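Local atomic coordinates of phosphoribulokinase 1 (Rhodobacter sphaeroides, PDB entry 1A7J), a protein that catalyses the ATP-dependent phosphorylation of D-ribulose 5-phosphate to D-ribulose 1,5-bisphosphate in the Calvin cycle. Residues 6-11 / 150-155; 68-73 / 185-190; 134-139 / 196-201; 157-162 / 215-220. One frame throughout, in Å; residues are numbered along the deposited sequence.

Interaction 1 of 4, residues 6-11 / 150-155; sequences PIISVT and LKIGVV
Ile8 and Val10 lie beside Leu150 and Ile152 on two neighbouring parallel strands in the central sheet of a P-loop kinase fold. Strand 7-11 runs into the loop predicted to bind ATP, which begins at Gly12. The two strands are joined in parallel register, Ser9 beside Lys151 and Thr11 beside Gly153. Ser9 and Thr11 each give their N-H to one residue of the partner strand and their C=O to another. The bond from Thr11 N to Ile152 O is 2.8 Å, with an angle of 162° at the hydrogen. Lys151 CA also brings a C-H to Ser9 O, at 3.2 Å.

Ile152 can be followed outward. Its CB lies 4.1 Å from Ser9 O. CG1 is anti to the carbonyl carbon (chi1 -60°) and carries CD1 over toward strand 7-11. There CD1 meets Ile8 CG2 at 3.7 Å and, more loosely, Val10 CG2 at 4.2 Å. Phe25 of helix 21-32 touches all three of these residues, so the strands and the helix share one apolar layer. Farther along the same face, Val10 and Val154 meet by one methyl each, with CG1 of Val10 3.5 Å from CG2 of Val154.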
loop_
_atom_site.group_PDB
_atom_site.type_symbol
_atom_site.label_atom_id
_atom_site.label_comp_id
_atom_site.label_asym_id
_atom_site.label_seq_id
_atom_site.Cartn_x
_atom_site.Cartn_y
_atom_site.Cartn_z
ATOM N N PRO A 6 7.780 -15.361 7.225
ATOM C CA PRO A 6 7.736 -13.897 7.161
ATOM C C PRO A 6 6.606 -13.311 6.288
ATOM O O PRO A 6 6.202 -13.892 5.270
ATOM C CB PRO A 6 9.128 -13.528 6.661
ATOM C CG PRO A 6 9.556 -14.708 5.861
ATOM C CD PRO A 6 8.974 -15.904 6.542
ATOM N N ILE A 7 5.970 -12.279 6.832
ATOM C CA ILE A 7 5.011 -11.481 6.089
ATOM C C ILE A 7 5.635 -10.120 5.781
ATOM O O ILE A 7 6.144 -9.465 6.681
ATOM C CB ILE A 7 3.740 -11.266 6.901
ATOM C CG1 ILE A 7 3.399 -12.525 7.674
ATOM C CG2 ILE A 7 2.595 -10.985 5.993
ATOM C CD1 ILE A 7 2.363 -12.296 8.738
ATOM N N ILE A 8 5.682 -9.763 4.495
ATOM C CA ILE A 8 6.086 -8.433 4.000
ATOM C C ILE A 8 4.850 -7.592 3.686
ATOM O O ILE A 8 3.949 -8.048 2.986
ATOM C CB ILE A 8 6.911 -8.557 2.703
ATOM C CG1 ILE A 8 8.239 -9.239 3.012
ATOM C CG2 ILE A 8 7.154 -7.164 2.080
ATOM C CD1 ILE A 8 8.971 -9.645 1.794
ATOM N N SER A 9 4.870 -6.326 4.089
ATOM C CA SER A 9 3.665 -5.498 4.087
ATOM C C SER A 9 3.937 -4.096 3.561
ATOM O O SER A 9 4.580 -3.294 4.241
ATOM C CB SER A 9 3.114 -5.416 5.508
ATOM O OG SER A 9 1.903 -4.689 5.572
ATOM N N VAL A 10 3.420 -3.817 2.359
ATOM C CA VAL A 10 3.485 -2.511 1.695
ATOM C C VAL A 10 2.180 -1.738 1.912
ATOM O O VAL A 10 1.104 -2.206 1.556
ATOM C CB VAL A 10 3.685 -2.703 0.178
ATOM C CG1 VAL A 10 3.829 -1.375 -0.506
ATOM C CG2 VAL A 10 4.892 -3.593 -0.098
ATOM N N THR A 11 2.252 -0.576 2.541
ATOM C CA THR A 11 1.038 0.185 2.810
ATOM C C THR A 11 1.115 1.577 2.198
ATOM O O THR A 11 2.212 2.095 1.971
ATOM C CB THR A 11 0.778 0.316 4.300
ATOM O OG1 THR A 11 -0.471 0.968 4.509
ATOM C CG2 THR A 11 1.823 1.164 4.927
ATOM N N LEU A 150 8.537 -7.000 7.827
ATOM C CA LEU A 150 9.010 -5.886 7.028
ATOM C C LEU A 150 7.798 -5.076 6.616
ATOM O O LEU A 150 6.780 -5.627 6.225
ATOM C CB LEU A 150 9.768 -6.400 5.805
ATOM C CG LEU A 150 10.541 -5.407 4.932
ATOM C CD1 LEU A 150 11.571 -4.642 5.748
ATOM C CD2 LEU A 150 11.232 -6.184 3.828
ATOM N N LYS A 151 7.819 -3.811 6.975
ATOM C CA LYS A 151 6.742 -2.928 6.633
ATOM C C LYS A 151 7.288 -1.767 5.794
ATOM O O LYS A 151 8.271 -1.125 6.174
ATOM C CB LYS A 151 6.101 -2.430 7.917
ATOM C CG LYS A 151 5.539 -3.535 8.746
ATOM C CD LYS A 151 5.084 -3.005 10.063
ATOM C CE LYS A 151 6.234 -2.944 11.033
ATOM N NZ LYS A 151 6.996 -4.230 11.065
ATOM N N ILE A 152 6.829 -1.707 4.550
ATOM C CA ILE A 152 7.243 -0.682 3.608
ATOM C C ILE A 152 6.082 0.264 3.377
ATOM O O ILE A 152 4.913 -0.134 3.415
ATOM C CB ILE A 152 7.634 -1.311 2.274
ATOM C CG1 ILE A 152 8.783 -2.285 2.482
ATOM C CG2 ILE A 152 8.021 -0.257 1.278
ATOM C CD1 ILE A 152 8.368 -3.698 2.243
ATOM N N GLY A 153 6.391 1.531 3.194
ATOM C CA GLY A 153 5.338 2.478 2.903
ATOM C C GLY A 153 5.616 3.062 1.549
ATOM O O GLY A 153 6.729 3.447 1.265
ATOM N N VAL A 154 4.647 3.012 0.664
ATOM C CA VAL A 154 4.794 3.708 -0.586
ATOM C C VAL A 154 3.686 4.735 -0.684
ATOM O O VAL A 154 2.527 4.379 -0.824
ATOM C CB VAL A 154 4.711 2.741 -1.751
ATOM C CG1 VAL A 154 5.237 3.417 -2.999
ATOM C CG2 VAL A 154 5.524 1.487 -1.441
ATOM N N VAL A 155 4.045 6.000 -0.546
ATOM C CA VAL A 155 3.093 7.077 -0.304
ATOM C C VAL A 155 3.413 8.243 -1.248
ATOM O O VAL A 155 4.569 8.615 -1.373
ATOM C CB VAL A 155 3.242 7.616 1.136
ATOM C CG1 VAL A 155 1.912 7.803 1.748
ATOM C CG2 VAL A 155 4.063 6.688 1.966
#

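Interaction 2 of 4, residues 68-73 / 185-190; sequences SHFSYE and LRRMHA. With SO4 (sulfate ion), chain B.
This buried contact packs a turn in the loop between helices 49-62 and 77-90, at Ser68, Phe70 and Ser71, against Arg187 and Ala190 of helix 180-195, beside a bound sulfate. The methyl of Ala190 packs against the turn. Its CB is 3.6 Å from Phe70 CB and 3.5 Å from Ser71 OG. Ser68 to Ser71 form a type I beta turn. Ser68 O is gripped twice, by the N and the OG of Ser71, and the hydroxyl bond is 2.8 Å long.

Phe70 reaches on to Arg187. Its CE2 lies over one face of the guanidinium, offset toward the rim, and the ring and guanidinium planes are 35° apart. Phe70 CZ is 3.6 Å from Arg187 NH1. In this P-loop kinase fold Arg187 belongs to the catalytic site, and its NH2 forms a salt bridge with Glu161 of helix 158-168.

The sulfate, probably from the crystallisation liquor, bridges the two segments. His69 ND1 donates to its O3 at 3.1 Å. From the helix side, Arg186 NH2 makes a weak bond to O1, while Phe67 O and Glu178 take the other nitrogens of this guanidinium. The Arg187 chain bends at chi3 (-27°), between CD, which touches sulfate O4 at 3.4 Å, and the guanidinium at Phe70.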
loop_
_atom_site.group_PDB
_atom_site.type_symbol
_atom_site.label_atom_id
_atom_site.label_comp_id
_atom_site.label_asym_id
_atom_site.label_seq_id
_atom_site.Cartn_x
_atom_site.Cartn_y
_atom_site.Cartn_z
ATOM N N SER A 68 -15.347 6.728 4.391
ATOM C CA SER A 68 -14.722 6.408 3.109
ATOM C C SER A 68 -13.951 5.121 3.217
ATOM O O SER A 68 -13.749 4.617 4.320
ATOM C CB SER A 68 -13.761 7.512 2.681
ATOM O OG SER A 68 -12.712 7.677 3.623
ATOM N N HIS A 69 -13.370 4.715 2.092
ATOM C CA HIS A 69 -12.546 3.504 1.987
ATOM C C HIS A 69 -11.291 3.496 2.847
ATOM O O HIS A 69 -10.565 2.515 2.864
ATOM C CB HIS A 69 -12.130 3.296 0.535
ATOM C CG HIS A 69 -13.071 2.432 -0.237
ATOM N ND1 HIS A 69 -13.582 2.796 -1.464
ATOM C CD2 HIS A 69 -13.631 1.236 0.067
ATOM C CE1 HIS A 69 -14.424 1.866 -1.880
ATOM N NE2 HIS A 69 -14.471 0.908 -0.969
ATOM N N PHE A 70 -10.976 4.646 3.426
ATOM C CA PHE A 70 -9.848 4.812 4.316
ATOM C C PHE A 70 -10.221 4.443 5.754
ATOM O O PHE A 70 -9.364 3.983 6.516
ATOM C CB PHE A 70 -9.368 6.271 4.273
ATOM C CG PHE A 70 -8.601 6.641 3.016
ATOM C CD1 PHE A 70 -7.897 5.679 2.296
ATOM C CD2 PHE A 70 -8.514 7.972 2.619
ATOM C CE1 PHE A 70 -7.113 6.033 1.200
ATOM C CE2 PHE A 70 -7.732 8.341 1.526
ATOM C CZ PHE A 70 -7.029 7.367 0.815
ATOM N N SER A 71 -11.463 4.712 6.157
ATOM C CA SER A 71 -11.874 4.433 7.526
ATOM C C SER A 71 -11.706 2.940 7.814
ATOM O O SER A 71 -11.853 2.119 6.906
ATOM C CB SER A 71 -13.337 4.824 7.746
ATOM O OG SER A 71 -13.753 5.828 6.857
ATOM N N TYR A 72 -11.433 2.598 9.078
ATOM C CA TYR A 72 -11.366 1.199 9.533
ATOM C C TYR A 72 -12.708 0.464 9.412
ATOM O O TYR A 72 -12.742 -0.761 9.271
ATOM C CB TYR A 72 -10.939 1.139 10.994
ATOM C CG TYR A 72 -9.657 1.859 11.342
ATOM C CD1 TYR A 72 -8.509 1.667 10.601
ATOM C CD2 TYR A 72 -9.563 2.627 12.491
ATOM C CE1 TYR A 72 -7.297 2.215 11.001
ATOM C CE2 TYR A 72 -8.365 3.174 12.894
ATOM C CZ TYR A 72 -7.230 2.970 12.146
ATOM O OH TYR A 72 -6.023 3.521 12.535
ATOM N N GLU A 73 -13.810 1.199 9.567
ATOM C CA GLU A 73 -15.134 0.588 9.579
ATOM C C GLU A 73 -15.457 0.043 8.211
ATOM O O GLU A 73 -16.340 -0.792 8.069
ATOM C CB GLU A 73 -16.227 1.589 9.959
ATOM C CG GLU A 73 -15.918 2.463 11.142
ATOM C CD GLU A 73 -15.325 3.788 10.719
ATOM O OE1 GLU A 73 -16.014 4.563 10.010
ATOM O OE2 GLU A 73 -14.152 4.035 11.065
ATOM N N LEU A 185 -12.436 16.188 0.381
ATOM C CA LEU A 185 -12.576 16.543 1.801
ATOM C C LEU A 185 -13.181 15.442 2.701
ATOM O O LEU A 185 -12.782 15.288 3.854
ATOM C CB LEU A 185 -13.411 17.825 1.936
ATOM C CG LEU A 185 -12.837 19.129 1.415
ATOM C CD1 LEU A 185 -13.977 20.037 1.073
ATOM C CD2 LEU A 185 -11.974 19.759 2.449
ATOM N N ARG A 186 -14.218 14.763 2.221
ATOM C CA ARG A 186 -14.805 13.647 2.954
ATOM C C ARG A 186 -13.757 12.555 3.232
ATOM O O ARG A 186 -13.859 11.834 4.227
ATOM C CB ARG A 186 -15.990 13.080 2.167
ATOM C CG ARG A 186 -16.634 11.836 2.757
ATOM C CD ARG A 186 -17.528 11.134 1.748
ATOM N NE ARG A 186 -16.870 9.972 1.153
ATOM C CZ ARG A 186 -16.882 9.686 -0.147
ATOM N NH1 ARG A 186 -17.663 10.361 -0.983
ATOM N NH2 ARG A 186 -16.139 8.690 -0.614
ATOM N N ARG A 187 -12.697 12.498 2.418
ATOM C CA ARG A 187 -11.651 11.482 2.591
ATOM C C ARG A 187 -10.556 11.932 3.543
ATOM O O ARG A 187 -9.917 11.102 4.159
ATOM C CB ARG A 187 -11.061 11.048 1.235
ATOM C CG ARG A 187 -11.979 10.084 0.464
ATOM C CD ARG A 187 -11.385 9.503 -0.813
ATOM N NE ARG A 187 -10.392 10.396 -1.392
ATOM C CZ ARG A 187 -9.164 10.021 -1.756
ATOM N NH1 ARG A 187 -8.881 8.741 -1.934
ATOM N NH2 ARG A 187 -8.264 10.939 -2.079
ATOM N N MET A 188 -10.487 13.226 3.820
ATOM C CA MET A 188 -9.426 13.745 4.676
ATOM C C MET A 188 -9.562 13.267 6.113
ATOM O O MET A 188 -8.567 13.060 6.818
ATOM C CB MET A 188 -9.405 15.264 4.639
ATOM C CG MET A 188 -8.865 15.828 3.346
ATOM S SD MET A 188 -7.385 14.962 2.735
ATOM C CE MET A 188 -6.116 15.664 3.839
ATOM N N HIS A 189 -10.785 12.913 6.476
ATOM C CA HIS A 189 -11.113 12.691 7.861
ATOM C C HIS A 189 -10.487 11.389 8.244
ATOM O O HIS A 189 -9.584 11.386 9.052
ATOM C CB HIS A 189 -12.640 12.676 8.081
ATOM C CG HIS A 189 -13.290 14.027 7.945
ATOM N ND1 HIS A 189 -13.382 14.920 8.990
ATOM C CD2 HIS A 189 -13.788 14.673 6.860
ATOM C CE1 HIS A 189 -13.894 16.058 8.554
ATOM N NE2 HIS A 189 -14.152 15.932 7.265
ATOM N N ALA A 190 -10.741 10.359 7.453
ATOM C CA ALA A 190 -10.123 9.050 7.672
ATOM C C ALA A 190 -8.703 8.958 7.121
ATOM O O ALA A 190 -8.022 7.969 7.327
ATOM C CB ALA A 190 -10.983 7.955 7.056
HETATM S S SO4 B . -13.623 6.426 -1.926
HETATM O O1 SO4 B . -14.431 6.252 -0.752
HETATM O O2 SO4 B . -12.237 6.226 -1.599
HETATM O O3 SO4 B . -14.027 5.472 -2.913
HETATM O O4 SO4 B . -13.809 7.737 -2.437
#

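Interaction 3 of 4, residues 134-139 / 196-201; sequences HGAVVN and VPQFSQ
Gln198 sets the NE2 end of its amide against His134 and Val137 together, from the short 3-10 turn that follows helix 180-195 in this P-loop kinase fold. The facing loop leaves strand 127-132 of the central sheet. Beyond CG the glutamine chain is extended (chi2 -169°), which brings the amide up to His134, Ala136 and Val137. The amide plane is 35° from the plane of the His134 ring, and NE2 approaches CD2 of that ring to 3.4 Å. On the same nitrogen, Val137 CG2 also lies 3.4 Å away. This methyl is at the edge of the His134 ring, in its plane, so the amide nitrogen meets imidazole and methyl where these two adjoin.

The contact itself holds no hydrogen bond. The buried amide is satisfied by other residues: NE2 donates to Leu133 O and Cys194 O, and OE1 is bonded to the hydroxyl of Thr11. These three bonds probably fix the rotation of the amide. His134 is tied through NE2 to Phe70 O.

Gln201 starts the same way but bends at chi2 (-51°), which lays its CG beside Ala136 O and Val138. Its CB is 3.9 Å from Ala136 CB. Val138 crosses it at about a right angle, with CG2 of Val138 3.7 Å from CG of Gln201.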
loop_
_atom_site.group_PDB
_atom_site.type_symbol
_atom_site.label_atom_id
_atom_site.label_comp_id
_atom_site.label_asym_id
_atom_site.label_seq_id
_atom_site.Cartn_x
_atom_site.Cartn_y
_atom_site.Cartn_z
ATOM N N HIS A 134 -3.814 -0.595 4.348
ATOM C CA HIS A 134 -3.863 -0.949 5.772
ATOM C C HIS A 134 -2.938 -2.091 6.213
ATOM O O HIS A 134 -3.234 -2.776 7.194
ATOM C CB HIS A 134 -5.306 -1.259 6.187
ATOM C CG HIS A 134 -6.226 -0.067 6.177
ATOM N ND1 HIS A 134 -7.121 0.172 5.157
ATOM C CD2 HIS A 134 -6.441 0.911 7.094
ATOM C CE1 HIS A 134 -7.850 1.235 5.444
ATOM N NE2 HIS A 134 -7.459 1.704 6.612
ATOM N N GLY A 135 -1.714 -2.107 5.673
ATOM C CA GLY A 135 -0.697 -3.078 6.073
ATOM C C GLY A 135 0.170 -2.763 7.284
ATOM O O GLY A 135 1.107 -3.493 7.613
ATOM N N ALA A 136 -0.147 -1.676 7.973
ATOM C CA ALA A 136 0.547 -1.344 9.198
ATOM C C ALA A 136 -0.419 -0.643 10.165
ATOM O O ALA A 136 -0.002 0.037 11.116
ATOM C CB ALA A 136 1.741 -0.484 8.890
ATOM N N VAL A 137 -1.707 -0.942 10.029
ATOM C CA VAL A 137 -2.661 -0.380 10.961
ATOM C C VAL A 137 -2.335 -0.774 12.384
ATOM O O VAL A 137 -2.161 -1.954 12.702
ATOM C CB VAL A 137 -4.058 -0.851 10.677
ATOM C CG1 VAL A 137 -4.990 -0.232 11.649
ATOM C CG2 VAL A 137 -4.463 -0.465 9.305
ATOM N N VAL A 138 -2.208 0.216 13.243
ATOM C CA VAL A 138 -2.323 -0.046 14.665
ATOM C C VAL A 138 -3.426 0.824 15.209
ATOM O O VAL A 138 -3.473 2.025 14.959
ATOM C CB VAL A 138 -1.029 0.258 15.420
ATOM C CG1 VAL A 138 -1.060 -0.403 16.773
ATOM C CG2 VAL A 138 0.155 -0.237 14.645
ATOM N N ASN A 139 -4.410 0.170 15.793
ATOM C CA ASN A 139 -5.506 0.879 16.395
ATOM C C ASN A 139 -6.067 0.117 17.585
ATOM O O ASN A 139 -5.475 -0.849 18.043
ATOM C CB ASN A 139 -6.568 1.182 15.346
ATOM C CG ASN A 139 -7.486 0.048 15.093
ATOM O OD1 ASN A 139 -8.591 0.250 14.618
ATOM N ND2 ASN A 139 -7.001 -1.160 15.267
ATOM N N VAL A 196 -2.381 8.366 7.606
ATOM C CA VAL A 196 -1.170 9.034 8.057
ATOM C C VAL A 196 -0.382 8.304 9.159
ATOM O O VAL A 196 0.807 8.061 8.986
ATOM C CB VAL A 196 -1.484 10.469 8.457
ATOM C CG1 VAL A 196 -0.488 10.989 9.439
ATOM C CG2 VAL A 196 -1.465 11.318 7.244
ATOM N N PRO A 197 -1.036 7.822 10.233
ATOM C CA PRO A 197 -0.291 7.288 11.372
ATOM C C PRO A 197 0.538 6.071 11.013
ATOM O O PRO A 197 1.499 5.740 11.706
ATOM C CB PRO A 197 -1.371 6.900 12.375
ATOM C CG PRO A 197 -2.590 7.628 11.955
ATOM C CD PRO A 197 -2.489 7.746 10.467
ATOM N N GLN A 198 0.122 5.371 9.962
ATOM C CA GLN A 198 0.746 4.117 9.566
ATOM C C GLN A 198 2.177 4.305 9.092
ATOM O O GLN A 198 2.959 3.366 9.077
ATOM C CB GLN A 198 -0.077 3.471 8.459
ATOM C CG GLN A 198 -1.466 3.070 8.875
ATOM C CD GLN A 198 -2.110 2.228 7.835
ATOM O OE1 GLN A 198 -1.434 1.497 7.123
ATOM N NE2 GLN A 198 -3.424 2.340 7.704
ATOM N N PHE A 199 2.496 5.519 8.649
ATOM C CA PHE A 199 3.813 5.832 8.101
ATOM C C PHE A 199 4.824 6.127 9.222
ATOM O O PHE A 199 5.927 6.593 8.962
ATOM C CB PHE A 199 3.718 7.014 7.116
ATOM C CG PHE A 199 2.736 6.791 5.995
ATOM C CD1 PHE A 199 2.772 5.608 5.252
ATOM C CD2 PHE A 199 1.666 7.660 5.818
ATOM C CE1 PHE A 199 1.735 5.283 4.379
ATOM C CE2 PHE A 199 0.628 7.352 4.945
ATOM C CZ PHE A 199 0.656 6.156 4.236
ATOM N N SER A 200 4.445 5.817 10.462
ATOM C CA SER A 200 5.393 5.798 11.562
ATOM C C SER A 200 5.564 4.382 12.076
ATOM O O SER A 200 6.304 4.171 13.033
ATOM C CB SER A 200 4.909 6.680 12.698
ATOM O OG SER A 200 4.349 7.880 12.208
ATOM N N GLN A 201 4.798 3.444 11.520
ATOM C CA GLN A 201 4.931 2.037 11.855
ATOM C C GLN A 201 5.884 1.309 10.909
ATOM O O GLN A 201 6.367 0.227 11.208
ATOM C CB GLN A 201 3.565 1.362 11.816
ATOM C CG GLN A 201 2.558 1.949 12.781
ATOM C CD GLN A 201 3.096 2.049 14.187
ATOM O OE1 GLN A 201 3.768 1.138 14.678
ATOM N NE2 GLN A 201 2.848 3.177 14.830
#

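Interaction 4 of 4, residues 157-162 / 215-220; sequences VINLEW and SNPFIA
Trp162 and Pro217 form the centre of this contact near the protein surface. The proline presents CG to the indole at CE3, 3.5 Å away, and its CB lies 3.8 Å from Trp162 CB. Phe218 follows with the far end of its ring. Its CZ is 3.7 Å from Trp162 CZ3. The two aromatic planes are inclined at 46°, with 5.4 Å between the centroids of the phenyl and the six-membered indole ring. Pro217 CG also touches the backbone O of Asn159, at 3.7 Å, so the proline fits against one turn of the helix.

The next shell holds these groups in place. With CG anti to the carbonyl carbon (chi1 -59°), the indole of Trp162 brings CE3 to Pro217. Ile158 CG2 lies over one face of the indole, offset toward the rim, 3.4 Å above its plane. Asn159 ND2 bonds to Thr214 O and so ties the helix to the chain just before Ser215. On the loop side, Asn216 OD1 accepts from Phe218 N at 2.7 Å. This is an Asx turn, and it shapes the backbone around Pro217.

In the P-loop kinase fold the loop segment comes after strand 204-210 and before strand 229-235. It rests on the first turns of helix 158-168, where Ile163 and Ile166 also touch it. Ile184 and Met188 of helix 180-195 pack on Trp162, and Ile184 meets Phe218 too.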
loop_
_atom_site.group_PDB
_atom_site.type_symbol
_atom_site.label_atom_id
_atom_site.label_comp_id
_atom_site.label_asym_id
_atom_site.label_seq_id
_atom_site.Cartn_x
_atom_site.Cartn_y
_atom_site.Cartn_z
ATOM N N VAL A 157 2.913 12.573 -1.963
ATOM C CA VAL A 157 2.599 13.775 -1.207
ATOM C C VAL A 157 1.140 14.086 -1.442
ATOM O O VAL A 157 0.630 13.819 -2.516
ATOM C CB VAL A 157 3.454 14.966 -1.609
ATOM C CG1 VAL A 157 4.842 14.737 -1.169
ATOM C CG2 VAL A 157 3.403 15.177 -3.071
ATOM N N ILE A 158 0.458 14.577 -0.415
ATOM C CA ILE A 158 -0.993 14.682 -0.427
ATOM C C ILE A 158 -1.509 15.288 -1.713
ATOM O O ILE A 158 -2.235 14.628 -2.438
ATOM C CB ILE A 158 -1.485 15.489 0.777
ATOM C CG1 ILE A 158 -1.125 14.760 2.080
ATOM C CG2 ILE A 158 -2.977 15.660 0.693
ATOM C CD1 ILE A 158 -1.311 15.568 3.308
ATOM N N ASN A 159 -0.912 16.402 -2.119
ATOM C CA ASN A 159 -1.195 17.017 -3.409
ATOM C C ASN A 159 -1.302 16.002 -4.524
ATOM O O ASN A 159 -2.157 16.125 -5.362
ATOM C CB ASN A 159 -0.095 17.983 -3.809
ATOM C CG ASN A 159 -0.024 19.165 -2.937
ATOM O OD1 ASN A 159 0.595 19.128 -1.893
ATOM N ND2 ASN A 159 -0.497 20.282 -3.439
ATOM N N LEU A 160 -0.361 15.074 -4.614
ATOM C CA LEU A 160 -0.373 14.076 -5.691
ATOM C C LEU A 160 -1.379 12.915 -5.498
ATOM O O LEU A 160 -1.829 12.323 -6.481
ATOM C CB LEU A 160 1.048 13.531 -5.910
ATOM C CG LEU A 160 1.382 12.408 -6.901
ATOM C CD1 LEU A 160 1.212 12.886 -8.324
ATOM C CD2 LEU A 160 2.819 11.935 -6.668
ATOM N N GLU A 161 -1.805 12.645 -4.260
ATOM C CA GLU A 161 -2.828 11.629 -4.025
ATOM C C GLU A 161 -4.139 12.131 -4.596
ATOM O O GLU A 161 -4.743 11.443 -5.407
ATOM C CB GLU A 161 -2.974 11.334 -2.530
ATOM C CG GLU A 161 -3.597 9.960 -2.203
ATOM C CD GLU A 161 -5.110 10.028 -1.978
ATOM O OE1 GLU A 161 -5.575 10.955 -1.267
ATOM O OE2 GLU A 161 -5.839 9.174 -2.531
ATOM N N TRP A 162 -4.470 13.397 -4.335
ATOM C CA TRP A 162 -5.681 14.005 -4.882
ATOM C C TRP A 162 -5.716 13.977 -6.407
ATOM O O TRP A 162 -6.745 13.687 -6.977
ATOM C CB TRP A 162 -5.812 15.448 -4.442
ATOM C CG TRP A 162 -5.862 15.654 -2.994
ATOM C CD1 TRP A 162 -5.944 14.696 -2.022
ATOM C CD2 TRP A 162 -6.000 16.902 -2.341
ATOM N NE1 TRP A 162 -6.165 15.284 -0.798
ATOM C CE2 TRP A 162 -6.210 16.635 -0.965
ATOM C CE3 TRP A 162 -6.014 18.221 -2.793
ATOM C CZ2 TRP A 162 -6.433 17.642 -0.042
ATOM C CZ3 TRP A 162 -6.245 19.223 -1.878
ATOM C CH2 TRP A 162 -6.454 18.930 -0.507
ATOM N N SER A 215 0.037 22.647 -7.156
ATOM C CA SER A 215 -0.511 23.555 -6.152
ATOM C C SER A 215 -2.008 23.692 -6.202
ATOM O O SER A 215 -2.614 24.156 -5.241
ATOM C CB SER A 215 0.114 24.940 -6.268
ATOM O OG SER A 215 0.060 25.401 -7.596
ATOM N N ASN A 216 -2.613 23.380 -7.333
ATOM C CA ASN A 216 -4.039 23.141 -7.317
ATOM C C ASN A 216 -4.259 21.803 -7.943
ATOM O O ASN A 216 -4.306 21.711 -9.152
ATOM C CB ASN A 216 -4.783 24.205 -8.130
ATOM C CG ASN A 216 -6.258 23.869 -8.325
ATOM O OD1 ASN A 216 -6.737 22.797 -7.911
ATOM N ND2 ASN A 216 -7.005 24.818 -8.887
ATOM N N PRO A 217 -4.444 20.744 -7.127
ATOM C CA PRO A 217 -4.692 19.377 -7.612
ATOM C C PRO A 217 -5.973 19.173 -8.428
ATOM O O PRO A 217 -6.194 18.090 -8.993
ATOM C CB PRO A 217 -4.723 18.556 -6.330
ATOM C CG PRO A 217 -3.908 19.329 -5.376
ATOM C CD PRO A 217 -4.172 20.757 -5.683
ATOM N N PHE A 218 -6.860 20.167 -8.407
ATOM C CA PHE A 218 -8.196 19.971 -8.944
ATOM C C PHE A 218 -8.320 20.284 -10.440
ATOM O O PHE A 218 -9.266 19.828 -11.077
ATOM C CB PHE A 218 -9.228 20.771 -8.135
ATOM C CG PHE A 218 -9.289 20.395 -6.685
ATOM C CD1 PHE A 218 -10.030 19.304 -6.269
ATOM C CD2 PHE A 218 -8.535 21.083 -5.748
ATOM C CE1 PHE A 218 -10.004 18.894 -4.948
ATOM C CE2 PHE A 218 -8.518 20.679 -4.434
ATOM C CZ PHE A 218 -9.247 19.578 -4.036
ATOM N N ILE A 219 -7.399 21.079 -10.992
ATOM C CA ILE A 219 -7.343 21.321 -12.438
ATOM C C ILE A 219 -6.119 20.679 -13.066
ATOM O O ILE A 219 -5.559 21.209 -14.031
ATOM C CB ILE A 219 -7.281 22.818 -12.777
ATOM C CG1 ILE A 219 -6.158 23.488 -11.986
ATOM C CG2 ILE A 219 -8.610 23.475 -12.488
ATOM C CD1 ILE A 219 -5.453 24.603 -12.764
ATOM N N ALA A 220 -5.665 19.575 -12.479
ATOM C CA ALA A 220 -4.505 18.867 -12.997
ATOM C C ALA A 220 -4.966 18.093 -14.177
ATOM O O ALA A 220 -5.861 17.255 -14.081
ATOM C CB ALA A 220 -3.950 17.943 -12.002
#

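How the interactions relate
From the N terminus, segments 6-11, 68-73 and 134-139 open interactions 1, 2 and 3 in turn. Interaction 1 closes first, at 150-155, joining two sheet strands. Interaction 4 opens just afterwards at 157-162, so these two are in series. Interaction 2 closes at 185-190, interaction 3 at 196-201 and interaction 4 at 215-220. Every other pair crosses and none nests. Interaction 3 touches interaction 1, where Val155 packs on Phe199, and interaction 2, where Tyr72 packs on Val137. Interactions 2 and 4 meet between helices 180-195 and 158-168. Together they link strands 7-11 and 150-156, the loops after strand 127-132 and helix 49-62, and these two helices.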